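Local coordinates for protein induced by osmotic stress (Scheffersomyces stipitis, PDB 5YWN) that probably reduces ketones, haloketones among them, to alcohols with NADPH, as a member of the dihydroflavonol-4-reductase subfamily, at residues 14-19 with 202-207; 263-268 with 297-302; 270-275 with 285-290; 277-282 with 321-326; 306-309 with 314-317. The protein carries 1 engineered substitution. All coordinates share one frame; numbering follows the deposited sequence.

Contact 1: residues 14-19 with 202-207; sequences LAQQII and DEEVKG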
# COMPACT_ATOMS: atom_id res chain seq x y z
N LEU A 14 3.00 0.02 -4.79
CA LEU A 14 2.50 -1.25 -4.30
C LEU A 14 1.79 -2.11 -5.37
O LEU A 14 1.96 -3.26 -5.43
CB LEU A 14 1.51 -1.03 -3.17
CG LEU A 14 0.80 -2.25 -2.66
CD1 LEU A 14 1.83 -3.23 -2.20
CD2 LEU A 14 -0.13 -1.87 -1.53
N ALA A 15 1.00 -1.47 -6.18
CA ALA A 15 0.23 -2.15 -7.18
C ALA A 15 1.12 -2.88 -8.19
O ALA A 15 0.85 -3.97 -8.51
CB ALA A 15 -0.65 -1.17 -7.88
N GLN A 16 2.21 -2.26 -8.61
CA GLN A 16 3.18 -2.88 -9.49
C GLN A 16 3.88 -4.10 -8.90
O GLN A 16 4.10 -5.00 -9.57
CB GLN A 16 4.16 -1.87 -10.06
CG GLN A 16 3.55 -0.95 -11.09
CD GLN A 16 4.54 -0.21 -11.94
OE1 GLN A 16 5.35 -0.78 -12.58
NE2 GLN A 16 4.43 1.09 -11.94
N GLN A 17 4.26 -4.05 -7.64
CA GLN A 17 4.79 -5.18 -6.96
C GLN A 17 3.76 -6.30 -6.82
O GLN A 17 4.08 -7.39 -6.99
CB GLN A 17 5.40 -4.80 -5.62
CG GLN A 17 6.76 -4.11 -5.69
CD GLN A 17 7.92 -5.07 -5.95
OE1 GLN A 17 7.74 -6.12 -6.41
NE2 GLN A 17 9.07 -4.66 -5.65
N ILE A 18 2.53 -5.96 -6.53
CA ILE A 18 1.48 -6.92 -6.50
C ILE A 18 1.34 -7.57 -7.88
O ILE A 18 1.28 -8.73 -7.96
CB ILE A 18 0.15 -6.25 -6.08
CG1 ILE A 18 0.16 -5.91 -4.59
CG2 ILE A 18 -1.06 -7.11 -6.42
CD1 ILE A 18 -1.03 -5.15 -4.13
N ILE A 19 1.33 -6.78 -8.92
CA ILE A 19 1.18 -7.27 -10.26
C ILE A 19 2.33 -8.20 -10.64
O ILE A 19 2.09 -9.23 -11.09
CB ILE A 19 1.04 -6.11 -11.27
CG1 ILE A 19 -0.30 -5.37 -11.07
CG2 ILE A 19 1.19 -6.59 -12.70
CD1 ILE A 19 -0.40 -4.05 -11.73
N ASP A 202 12.87 -1.36 -12.82
CA ASP A 202 13.93 -0.39 -12.84
C ASP A 202 13.52 0.84 -13.62
O ASP A 202 13.84 1.91 -13.26
CB ASP A 202 15.17 -0.99 -13.45
CG ASP A 202 15.80 -2.03 -12.57
OD1 ASP A 202 15.46 -2.09 -11.40
OD2 ASP A 202 16.60 -2.79 -13.07
N GLU A 203 12.77 0.62 -14.67
CA GLU A 203 12.30 1.64 -15.57
C GLU A 203 11.39 2.67 -14.92
O GLU A 203 11.27 3.74 -15.38
CB GLU A 203 11.59 0.99 -16.75
CG GLU A 203 12.43 0.08 -17.58
CD GLU A 203 12.40 -1.36 -17.15
OE1 GLU A 203 12.17 -1.64 -15.98
OE2 GLU A 203 12.64 -2.22 -17.97
N GLU A 204 10.75 2.28 -13.84
CA GLU A 204 9.85 3.12 -13.13
C GLU A 204 10.52 3.91 -12.04
O GLU A 204 9.92 4.73 -11.44
CB GLU A 204 8.68 2.30 -12.60
CG GLU A 204 7.76 1.71 -13.68
CD GLU A 204 6.85 2.73 -14.34
OE1 GLU A 204 7.12 3.14 -15.46
OE2 GLU A 204 5.88 3.16 -13.72
N VAL A 205 11.77 3.66 -11.80
CA VAL A 205 12.47 4.34 -10.75
C VAL A 205 12.56 5.87 -10.94
O VAL A 205 12.27 6.60 -10.03
CB VAL A 205 13.87 3.72 -10.58
CG1 VAL A 205 14.76 4.56 -9.70
CG2 VAL A 205 13.75 2.33 -10.04
N LYS A 206 12.96 6.31 -12.11
CA LYS A 206 13.07 7.71 -12.32
C LYS A 206 11.74 8.52 -12.23
O LYS A 206 11.74 9.68 -11.88
CB LYS A 206 13.86 8.00 -13.59
CG LYS A 206 15.37 7.93 -13.42
CD LYS A 206 15.81 8.48 -12.07
CE LYS A 206 17.31 8.39 -11.78
NZ LYS A 206 18.20 8.26 -12.96
N GLY A 207 10.62 7.91 -12.56
CA GLY A 207 9.40 8.67 -12.70
C GLY A 207 8.62 9.43 -11.63
O GLY A 207 8.31 10.57 -11.85

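Contact 2: residues 263-268 with 297-302; sequences NTRFNG and SAFKEW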
# COMPACT_ATOMS: atom_id res chain seq x y z
N ASN A 263 6.21 -4.44 10.62
CA ASN A 263 7.39 -5.11 11.03
C ASN A 263 8.10 -4.40 12.19
O ASN A 263 7.61 -4.42 13.26
CB ASN A 263 8.32 -5.41 9.87
CG ASN A 263 9.38 -6.46 10.20
OD1 ASN A 263 9.39 -7.02 11.24
ND2 ASN A 263 10.26 -6.67 9.30
N THR A 264 9.21 -3.76 11.95
CA THR A 264 9.97 -3.16 13.04
C THR A 264 10.01 -1.62 12.99
O THR A 264 9.83 -1.03 11.99
CB THR A 264 11.39 -3.74 13.13
OG1 THR A 264 12.07 -3.54 11.91
CG2 THR A 264 11.36 -5.20 13.42
N ARG A 265 10.24 -1.04 14.15
CA ARG A 265 10.49 0.35 14.36
C ARG A 265 11.84 0.81 13.87
O ARG A 265 12.79 0.12 13.97
CB ARG A 265 10.33 0.72 15.82
CG ARG A 265 9.01 1.39 16.03
CD ARG A 265 8.63 1.62 17.44
NE ARG A 265 7.26 1.31 17.66
CZ ARG A 265 6.27 2.07 17.30
NH1 ARG A 265 6.44 3.18 16.68
NH2 ARG A 265 5.07 1.70 17.60
N PHE A 266 11.85 2.02 13.36
CA PHE A 266 13.01 2.70 12.89
C PHE A 266 12.92 4.20 13.12
O PHE A 266 11.88 4.75 13.27
CB PHE A 266 13.18 2.47 11.41
CG PHE A 266 12.17 3.16 10.58
CD1 PHE A 266 10.95 2.63 10.38
CD2 PHE A 266 12.45 4.37 10.07
CE1 PHE A 266 10.02 3.26 9.64
CE2 PHE A 266 11.54 5.04 9.33
CZ PHE A 266 10.33 4.48 9.10
N ASN A 267 14.07 4.82 13.05
CA ASN A 267 14.21 6.25 12.88
C ASN A 267 15.27 6.62 11.86
O ASN A 267 15.83 5.80 11.25
CB ASN A 267 14.37 6.98 14.21
CG ASN A 267 15.69 6.72 14.90
OD1 ASN A 267 16.66 6.36 14.31
ND2 ASN A 267 15.70 6.94 16.17
N GLY A 268 15.54 7.90 11.76
CA GLY A 268 16.54 8.42 10.88
C GLY A 268 17.94 7.88 11.14
O GLY A 268 18.67 7.70 10.26
N SER A 297 13.37 -0.33 22.69
CA SER A 297 13.01 -1.33 23.67
C SER A 297 11.82 -0.99 24.57
O SER A 297 11.23 -1.83 25.10
CB SER A 297 14.21 -1.83 24.46
OG SER A 297 14.77 -0.85 25.22
N ALA A 298 11.51 0.28 24.70
CA ALA A 298 10.34 0.72 25.42
C ALA A 298 9.00 0.47 24.71
O ALA A 298 8.01 0.49 25.33
CB ALA A 298 10.46 2.15 25.87
N PHE A 299 9.03 0.26 23.40
CA PHE A 299 7.82 0.22 22.63
C PHE A 299 7.14 -1.13 22.74
O PHE A 299 7.69 -2.12 22.40
CB PHE A 299 8.06 0.56 21.15
CG PHE A 299 8.37 1.98 20.89
CD1 PHE A 299 9.64 2.48 21.09
CD2 PHE A 299 7.43 2.81 20.41
CE1 PHE A 299 9.93 3.79 20.85
CE2 PHE A 299 7.70 4.12 20.14
CZ PHE A 299 8.96 4.62 20.36
N LYS A 300 5.92 -1.14 23.21
CA LYS A 300 5.18 -2.37 23.27
C LYS A 300 4.99 -2.95 21.86
O LYS A 300 4.74 -2.24 20.99
CB LYS A 300 3.86 -2.15 23.94
CG LYS A 300 3.93 -1.86 25.40
CD LYS A 300 2.60 -1.44 25.94
CE LYS A 300 2.70 -1.16 27.42
NZ LYS A 300 1.37 -0.91 27.96
N GLU A 301 5.18 -4.23 21.68
CA GLU A 301 4.99 -4.80 20.37
C GLU A 301 3.53 -4.79 19.98
O GLU A 301 2.70 -5.17 20.73
CB GLU A 301 5.50 -6.23 20.28
CG GLU A 301 6.93 -6.46 20.70
CD GLU A 301 7.97 -5.89 19.74
OE1 GLU A 301 7.69 -5.73 18.56
OE2 GLU A 301 9.06 -5.63 20.16
N TRP A 302 3.25 -4.38 18.78
CA TRP A 302 1.91 -4.47 18.27
C TRP A 302 1.43 -5.94 18.12
O TRP A 302 2.21 -6.84 17.95
CB TRP A 302 1.78 -3.70 17.00
CG TRP A 302 1.90 -2.25 17.08
CD1 TRP A 302 2.01 -1.49 18.19
CD2 TRP A 302 1.93 -1.36 15.99
NE1 TRP A 302 2.09 -0.19 17.86
CE2 TRP A 302 2.06 -0.08 16.50
CE3 TRP A 302 1.87 -1.51 14.63
CZ2 TRP A 302 2.09 1.02 15.70
CZ3 TRP A 302 1.93 -0.41 13.85
CH2 TRP A 302 2.04 0.81 14.37
O HOH W 1 2.55 2.88 18.69
O HOH W 2 4.30 0.58 20.69

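Contact 3: residues 270-275 with 285-290; sequences TLLDVV and KLPVGK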
# COMPACT_ATOMS: atom_id res chain seq x y z
N THR A 270 18.59 4.86 12.38
CA THR A 270 18.54 3.50 11.91
C THR A 270 18.81 3.48 10.40
O THR A 270 19.60 2.71 9.94
CB THR A 270 17.13 2.88 12.12
OG1 THR A 270 16.57 3.31 13.34
CG2 THR A 270 17.24 1.39 12.14
N LEU A 271 18.17 4.38 9.68
CA LEU A 271 18.33 4.52 8.27
C LEU A 271 19.76 4.89 7.83
O LEU A 271 20.32 4.25 7.01
CB LEU A 271 17.36 5.56 7.78
CG LEU A 271 17.47 6.02 6.36
CD1 LEU A 271 17.43 4.89 5.35
CD2 LEU A 271 16.56 7.16 5.98
N LEU A 272 20.31 5.89 8.47
CA LEU A 272 21.66 6.33 8.22
C LEU A 272 22.69 5.22 8.50
O LEU A 272 23.58 5.02 7.76
CB LEU A 272 21.95 7.50 9.11
CG LEU A 272 21.78 8.90 8.58
CD1 LEU A 272 22.20 9.94 9.58
CD2 LEU A 272 22.51 9.08 7.28
N ASP A 273 22.50 4.50 9.57
CA ASP A 273 23.40 3.47 9.95
C ASP A 273 23.44 2.36 8.90
O ASP A 273 24.46 1.87 8.62
CB ASP A 273 23.07 2.92 11.35
CG ASP A 273 23.40 3.93 12.50
OD1 ASP A 273 24.15 4.86 12.32
OD2 ASP A 273 22.89 3.74 13.57
N VAL A 274 22.30 2.00 8.38
CA VAL A 274 22.26 1.00 7.36
C VAL A 274 22.93 1.44 6.08
O VAL A 274 23.74 0.77 5.60
CB VAL A 274 20.80 0.54 7.14
CG1 VAL A 274 20.57 -0.13 5.80
CG2 VAL A 274 20.33 -0.34 8.28
N VAL A 275 22.59 2.59 5.59
CA VAL A 275 23.11 3.07 4.36
C VAL A 275 24.64 3.26 4.37
O VAL A 275 25.29 2.88 3.47
CB VAL A 275 22.40 4.36 3.97
CG1 VAL A 275 23.03 5.01 2.79
CG2 VAL A 275 20.95 4.08 3.68
N LYS A 285 29.85 11.57 2.04
CA LYS A 285 28.85 12.44 1.52
C LYS A 285 27.57 12.49 2.34
O LYS A 285 26.62 13.04 1.89
CB LYS A 285 28.53 12.05 0.09
CG LYS A 285 29.70 12.15 -0.85
CD LYS A 285 29.60 11.10 -1.92
CE LYS A 285 30.90 10.35 -2.06
NZ LYS A 285 30.79 9.43 -3.18
N LEU A 286 27.57 11.92 3.53
CA LEU A 286 26.41 11.82 4.34
C LEU A 286 26.69 12.16 5.77
O LEU A 286 27.78 12.04 6.23
CB LEU A 286 25.84 10.42 4.29
CG LEU A 286 25.36 9.76 3.02
CD1 LEU A 286 24.92 8.35 3.27
CD2 LEU A 286 24.29 10.53 2.35
N PRO A 287 25.68 12.53 6.52
CA PRO A 287 25.87 12.75 7.96
C PRO A 287 26.09 11.46 8.73
O PRO A 287 25.75 10.44 8.25
CB PRO A 287 24.59 13.43 8.40
CG PRO A 287 23.69 13.40 7.25
CD PRO A 287 24.27 12.63 6.15
N VAL A 288 26.69 11.58 9.89
CA VAL A 288 26.98 10.46 10.76
C VAL A 288 26.00 10.29 11.91
O VAL A 288 25.62 9.25 12.24
CB VAL A 288 28.42 10.55 11.33
CG1 VAL A 288 28.80 9.28 12.03
CG2 VAL A 288 29.43 10.83 10.24
N GLY A 289 25.62 11.39 12.52
CA GLY A 289 24.81 11.38 13.70
C GLY A 289 25.46 10.64 14.83
O GLY A 289 26.59 10.81 15.09
N LYS A 290 24.68 9.79 15.48
CA LYS A 290 25.11 9.05 16.62
C LYS A 290 24.79 7.61 16.39
O LYS A 290 23.77 7.16 16.76
CB LYS A 290 24.48 9.58 17.90
CG LYS A 290 24.84 11.02 18.17
CD LYS A 290 24.64 11.39 19.63
CE LYS A 290 23.20 11.75 19.94
NZ LYS A 290 22.42 12.34 18.81
O HOH W 3 25.63 6.51 11.01

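Contact 4: residues 277-282 with 321-326; sequences KNFPQL and SVVDSI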
# COMPACT_ATOMS: atom_id res chain seq x y z
N LYS A 277 27.00 1.74 6.27
CA LYS A 277 27.65 0.45 6.25
C LYS A 277 27.61 -0.27 4.90
O LYS A 277 28.57 -0.74 4.45
CB LYS A 277 27.06 -0.44 7.31
CG LYS A 277 27.33 -0.01 8.72
CD LYS A 277 26.64 -0.92 9.70
CE LYS A 277 27.13 -0.74 11.12
NZ LYS A 277 26.67 0.50 11.69
N ASN A 278 26.46 -0.33 4.31
CA ASN A 278 26.22 -0.87 3.00
C ASN A 278 26.77 -0.16 1.79
O ASN A 278 27.10 -0.79 0.88
CB ASN A 278 24.77 -1.28 2.84
CG ASN A 278 24.39 -2.40 3.75
OD1 ASN A 278 24.66 -3.52 3.47
ND2 ASN A 278 23.84 -2.08 4.86
N PHE A 279 26.81 1.15 1.82
CA PHE A 279 27.27 1.97 0.73
C PHE A 279 28.37 2.92 1.22
O PHE A 279 28.24 4.10 1.28
CB PHE A 279 26.13 2.69 0.06
CG PHE A 279 24.99 1.81 -0.29
CD1 PHE A 279 24.97 1.15 -1.47
CD2 PHE A 279 23.98 1.59 0.60
CE1 PHE A 279 23.94 0.32 -1.78
CE2 PHE A 279 22.94 0.77 0.29
CZ PHE A 279 22.92 0.12 -0.89
N PRO A 280 29.49 2.34 1.59
CA PRO A 280 30.57 3.05 2.23
C PRO A 280 31.26 4.10 1.35
O PRO A 280 31.88 4.93 1.88
CB PRO A 280 31.51 1.95 2.69
CG PRO A 280 31.24 0.83 1.81
CD PRO A 280 29.83 0.93 1.37
N GLN A 281 31.07 4.04 0.06
CA GLN A 281 31.43 5.09 -0.83
C GLN A 281 30.64 6.34 -0.60
O GLN A 281 31.04 7.34 -0.99
CB GLN A 281 31.41 4.68 -2.29
CG GLN A 281 30.05 4.55 -2.94
CD GLN A 281 29.36 3.28 -2.58
OE1 GLN A 281 29.63 2.71 -1.59
NE2 GLN A 281 28.45 2.87 -3.39
N LEU A 282 29.49 6.25 0.02
CA LEU A 282 28.66 7.41 0.33
C LEU A 282 28.91 8.03 1.70
O LEU A 282 28.33 9.03 2.06
CB LEU A 282 27.20 7.07 0.19
CG LEU A 282 26.68 6.43 -1.07
CD1 LEU A 282 25.22 6.09 -0.96
CD2 LEU A 282 26.96 7.25 -2.30
N SER A 321 15.43 -4.39 3.15
CA SER A 321 14.49 -3.58 2.40
C SER A 321 15.17 -2.28 1.97
O SER A 321 15.14 -1.92 0.85
CB SER A 321 13.24 -3.31 3.23
OG SER A 321 12.32 -2.54 2.54
N VAL A 322 15.84 -1.64 2.90
CA VAL A 322 16.58 -0.45 2.63
C VAL A 322 17.70 -0.68 1.60
O VAL A 322 17.78 0.02 0.69
CB VAL A 322 17.13 0.15 3.94
CG1 VAL A 322 18.22 1.15 3.71
CG2 VAL A 322 16.03 0.80 4.73
N VAL A 323 18.53 -1.68 1.79
CA VAL A 323 19.64 -1.94 0.89
C VAL A 323 19.10 -2.22 -0.52
O VAL A 323 19.57 -1.70 -1.43
CB VAL A 323 20.56 -3.11 1.37
CG1 VAL A 323 21.46 -3.62 0.28
CG2 VAL A 323 21.38 -2.77 2.59
N ASP A 324 18.09 -3.04 -0.63
CA ASP A 324 17.53 -3.39 -1.91
C ASP A 324 17.00 -2.13 -2.58
O ASP A 324 17.16 -1.98 -3.73
CB ASP A 324 16.43 -4.46 -1.77
CG ASP A 324 16.99 -5.86 -1.52
OD1 ASP A 324 18.19 -6.04 -1.54
OD2 ASP A 324 16.21 -6.77 -1.32
N SER A 325 16.38 -1.24 -1.83
CA SER A 325 15.83 -0.04 -2.39
C SER A 325 16.92 0.90 -2.94
O SER A 325 16.82 1.40 -4.00
CB SER A 325 14.88 0.64 -1.40
OG SER A 325 14.35 1.83 -1.87
N ILE A 326 17.97 1.09 -2.16
CA ILE A 326 19.12 1.88 -2.53
C ILE A 326 19.93 1.34 -3.68
O ILE A 326 20.32 2.07 -4.51
CB ILE A 326 19.97 2.24 -1.31
CG1 ILE A 326 19.21 3.21 -0.44
CG2 ILE A 326 21.28 2.88 -1.71
CD1 ILE A 326 19.44 3.03 0.98

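Contact 5: residues 306-309 with 314-317; sequences KTKK and EYFD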
# COMPACT_ATOMS: atom_id res chain seq x y z
N LYS A 306 -2.32 -12.80 14.76
CA LYS A 306 -3.26 -13.41 13.87
C LYS A 306 -2.82 -13.28 12.40
O LYS A 306 -2.84 -14.21 11.68
CB LYS A 306 -4.63 -12.75 14.07
CG LYS A 306 -5.73 -13.35 13.24
CD LYS A 306 -7.05 -12.64 13.35
CE LYS A 306 -7.81 -13.00 14.61
NZ LYS A 306 -9.27 -12.80 14.46
N THR A 307 -2.40 -12.09 12.02
CA THR A 307 -1.98 -11.83 10.68
C THR A 307 -0.79 -12.72 10.33
O THR A 307 -0.81 -13.36 9.33
CB THR A 307 -1.68 -10.34 10.47
OG1 THR A 307 -2.88 -9.59 10.53
CG2 THR A 307 -1.00 -10.08 9.18
N LYS A 308 0.19 -12.80 11.20
CA LYS A 308 1.38 -13.60 10.96
C LYS A 308 1.07 -15.08 10.80
O LYS A 308 1.59 -15.71 9.94
CB LYS A 308 2.42 -13.41 12.05
CG LYS A 308 3.11 -12.09 12.08
CD LYS A 308 3.66 -11.72 10.76
CE LYS A 308 5.02 -12.36 10.52
NZ LYS A 308 5.94 -11.90 11.58
N LYS A 309 0.18 -15.60 11.63
CA LYS A 309 -0.31 -16.95 11.51
C LYS A 309 -1.03 -17.21 10.19
O LYS A 309 -0.82 -18.18 9.60
CB LYS A 309 -1.23 -17.28 12.66
CG LYS A 309 -1.83 -18.66 12.65
CD LYS A 309 -0.83 -19.70 13.00
CE LYS A 309 -1.43 -20.90 13.69
NZ LYS A 309 -0.38 -21.86 14.01
N GLU A 314 7.92 -15.21 6.79
CA GLU A 314 8.75 -14.27 7.47
C GLU A 314 8.99 -13.00 6.63
O GLU A 314 9.07 -13.08 5.43
CB GLU A 314 10.08 -14.90 7.85
CG GLU A 314 10.01 -15.92 8.96
CD GLU A 314 9.44 -15.40 10.25
OE1 GLU A 314 9.58 -14.23 10.60
OE2 GLU A 314 8.84 -16.21 10.93
N TYR A 315 9.06 -11.87 7.28
CA TYR A 315 9.25 -10.59 6.64
C TYR A 315 10.71 -10.27 6.31
O TYR A 315 11.57 -10.73 6.92
CB TYR A 315 8.66 -9.49 7.52
CG TYR A 315 7.16 -9.50 7.78
CD1 TYR A 315 6.25 -9.95 6.84
CD2 TYR A 315 6.66 -9.01 8.96
CE1 TYR A 315 4.90 -9.94 7.08
CE2 TYR A 315 5.33 -9.00 9.22
CZ TYR A 315 4.44 -9.44 8.29
OH TYR A 315 3.14 -9.42 8.59
N PHE A 316 10.92 -9.45 5.30
CA PHE A 316 12.17 -8.87 4.99
C PHE A 316 12.55 -7.97 6.17
O PHE A 316 11.74 -7.28 6.68
CB PHE A 316 12.06 -8.02 3.74
CG PHE A 316 12.12 -8.79 2.46
CD1 PHE A 316 13.30 -9.11 1.90
CD2 PHE A 316 10.99 -9.18 1.84
CE1 PHE A 316 13.38 -9.80 0.71
CE2 PHE A 316 11.04 -9.87 0.66
CZ PHE A 316 12.24 -10.17 0.09
N ASP A 317 13.78 -8.03 6.59
CA ASP A 317 14.26 -7.14 7.62
C ASP A 317 14.55 -5.75 7.08
O ASP A 317 14.64 -5.56 5.93
CB ASP A 317 15.37 -7.76 8.43
CG ASP A 317 16.72 -7.68 7.77
OD1 ASP A 317 16.87 -7.09 6.74
OD2 ASP A 317 17.68 -8.17 8.36
O HOH W 4 8.59 -11.92 10.20

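Contact 1: residues 14-19 with 202-207
Q16 and E204 bring helical residues 14-19 up to 202-207, a loop with helix-like backbone angles but without regular helical bonding; even at the nearest point the backbones stay well apart, 9.7 Å from Q16 CA to E204 CA. Two long side chains span the distance. Q16 starts with CG beside its own backbone N (chi1 -71°) and then runs extended toward the loop, whereas E204 folds at its second torsion and lies roughly perpendicular to it. Q16 NE2 donates to E204 OE2 at 3.1 Å, with a fairly straight angle of 164°. The acceptor sits in the amide plane, but on the carboxylate the donor comes in on the anti side, well tilted out of the plane. Next to this bond, Q16 OE1 lies 3.6 Å from E204 CG. The amide is gripped further by T11 O and Y46 OH, and N41 donates to E204 OE1. An alanine in place of Q16 would probably leave E204 OE2 and T11 O without the NE2 donor, and Y46 OH without its OE1 partner. Helix 13-24 follows the first strand of the Rossmann fold and its GxxGxxA turn, where L14 belongs to the NADP+ site.

Contact 2: residues 263-268 with 297-302
R265, on the short strand 265-267, faces an irregular loop, 297-302, and the backbones come nearest at R265 CA and F299 CA, 8.7 Å apart. Nearly all of the contact is made by the arginine, which meets one aromatic side chain with a face of its guanidinium and another at an edge. The chain bends at chi3, and the guanidinium lies nearly parallel to the F299 ring, the two planes 23° apart. The overlap is offset: R265 NE lies 3.1 Å from F299 CD2, near the rim of the ring. One step back along the chain, the CD methylene sits over the same ring in a CH-pi contact, 3.6 Å from R265 CD to the F299 centroid. W302 arrives differently. Its indole stands perpendicular to the guanidinium, with W302 NE1 at the guanidinium edge, 3.5 Å from R265 NH2. Because both are donors, a water serves them together, accepting at 3.2 Å from W302 NE1 and weakly from R265 NH2. A second water lies 2.9 Å from K300 O and takes another weak bond from NH2, while NH1 has a weak bond to L135 O. The contact lies at the surface, where a returning loop packs on the R265 side chain of the strand that leads, through the N-cap N267, into helix 268-278 in the C-terminal part of this Rossmann-fold reductase.

Contact 3: residues 270-275 with 285-290
L272 meets the irregular loop 285-290 first, where the backbones are at their closest, 7.2 Å between L272 CA and V288 CA. Its chi1 of -95° is swung off the usual staggered position, and both methyls reach the loop: L272 CD2 touches P287 O at 3.6 Å and P287 CD at 4.1 Å, while CD1 lies 3.8 Å from P287 O. Leucine and proline cross at about a right angle. Just beyond, G289 has a positive phi, a backbone shape that suits glycine. D273, next along, works through polar atoms. A water donates to D273 OD1 at 2.6 Å and to V288 O at 3.0 Å, joining helix to loop; Q269 NE2 donates to the same two oxygens, and D273 OD2 accepts from H292 N, so the carboxylate is held from several directions. All of this belongs to the C-terminal part of the Rossmann-fold reductase: after helix 268-278 ends, the chain turns back, and the loop 285-290 packs on the helix it has just left. V274 packs instead on E319 of helix 318-332. V275, a turn on from L272, comes back to the loop. Its CG1, opposite the backbone N (chi1 172°), presses on L286 CD1, 3.9 Å from V275 CG1, again with the two side chains nearly perpendicular, and its other side packs on I326 of helix 318-332.

Contact 4: residues 277-282 with 321-326
F279, V323 and I326 carry most of this contact. F279 is the first residue to leave helical angles after helix 268-278; its CB is directed toward helix 318-332, and chi1 of -49° carries the ring on to V323 and I326. I326 comes over one face: its CG2, set opposite its own backbone N, sits 3.5 Å from the F279 centroid and 20° off the ring normal, a CH-pi contact shifted toward the rim. The closest approach there is tight, 3.3 Å from I326 CG2 to F279 CZ. At the ring edge, in its plane, lies V323 O, 3.9 Å from F279 CZ, while V323 CG1 touches the same carbon more loosely at 4.2 Å. The ring is thus met by one helix both on a face and at an edge, and K327 and L330 add to its packing further along. In the fold, two helices of the C-terminal part pack against each other here; F279, just past the end of the first, lies on the second where the chain turns, with L282 N bonding back to F279 O at 2.8 Å. V323 also uses its second methyl. CG2 is pushed against the flat amide of N278, a close 3.2 Å from V323 CG2 to N278 CG, where the backbones are nearest. That amide is kept from rotating by its ND2, which donates to V274 O within its own helix and to E319 OE1 on the partner helix.

Contact 5: residues 306-309 with 314-317
K308 leaves helix 305-311 beside Y315 and curls over its ring. From CB the chain starts with CG next to the backbone N and then bends at chi2, chi3 and chi4, which curls the tail back over the ring instead of stretching it out. CB and CG only lead the way; CD makes the first touch, 3.2 Å from Y315 OH and close to CZ. CE lies above the ring face, 3.9 Å from the Y315 centroid and 23° off the normal, a CH-pi contact offset toward the rim. NZ ends off-centre over the same face, 4.3 Å from the Y315 centroid, in a cation-pi interaction. It also donates to a water at 3.0 Å from K308 NZ; that water donates to E314 OE1 and accepts from Y315 N, linking two charges whose direct separation, 4.4 Å from K308 NZ to E314 OE1, is beyond a salt bridge. T307 CG2 stands near the phenol oxygen as well, while its hydroxyl is turned to E144 and L260 N. A serine replacing Y315 would probably leave the lysine tail without its aromatic bed, free to uncoil, and open a gap beside L261 and I236. A short loop here joins helix 305-311 to helix 318-332, which it enters at the N-cap D317, and on the way lays a tyrosine against the edge strand 258-261 of the Rossmann sheet.

Overall arrangement
Contacts 3 and 4 are buried and adjoin, centres about 10 Å apart: both use helix 268-278, one facing a loop and the other helix 318-332, and V274 packs on V322 where they meet. Their chemistry is mainly apolar, methyls on a ring or a proline. Contact 2 lies at the surface and contact 5 is partly buried; in each a cationic side chain lies over an aromatic ring and waters fill in the polar links. These two touch, N263 ND2 lying 3.1 Å from F316 O. Contact 1 stands apart, a single amide-carboxylate bond beside the NADP+ site, its nearest atoms about 7 Å from contact 4.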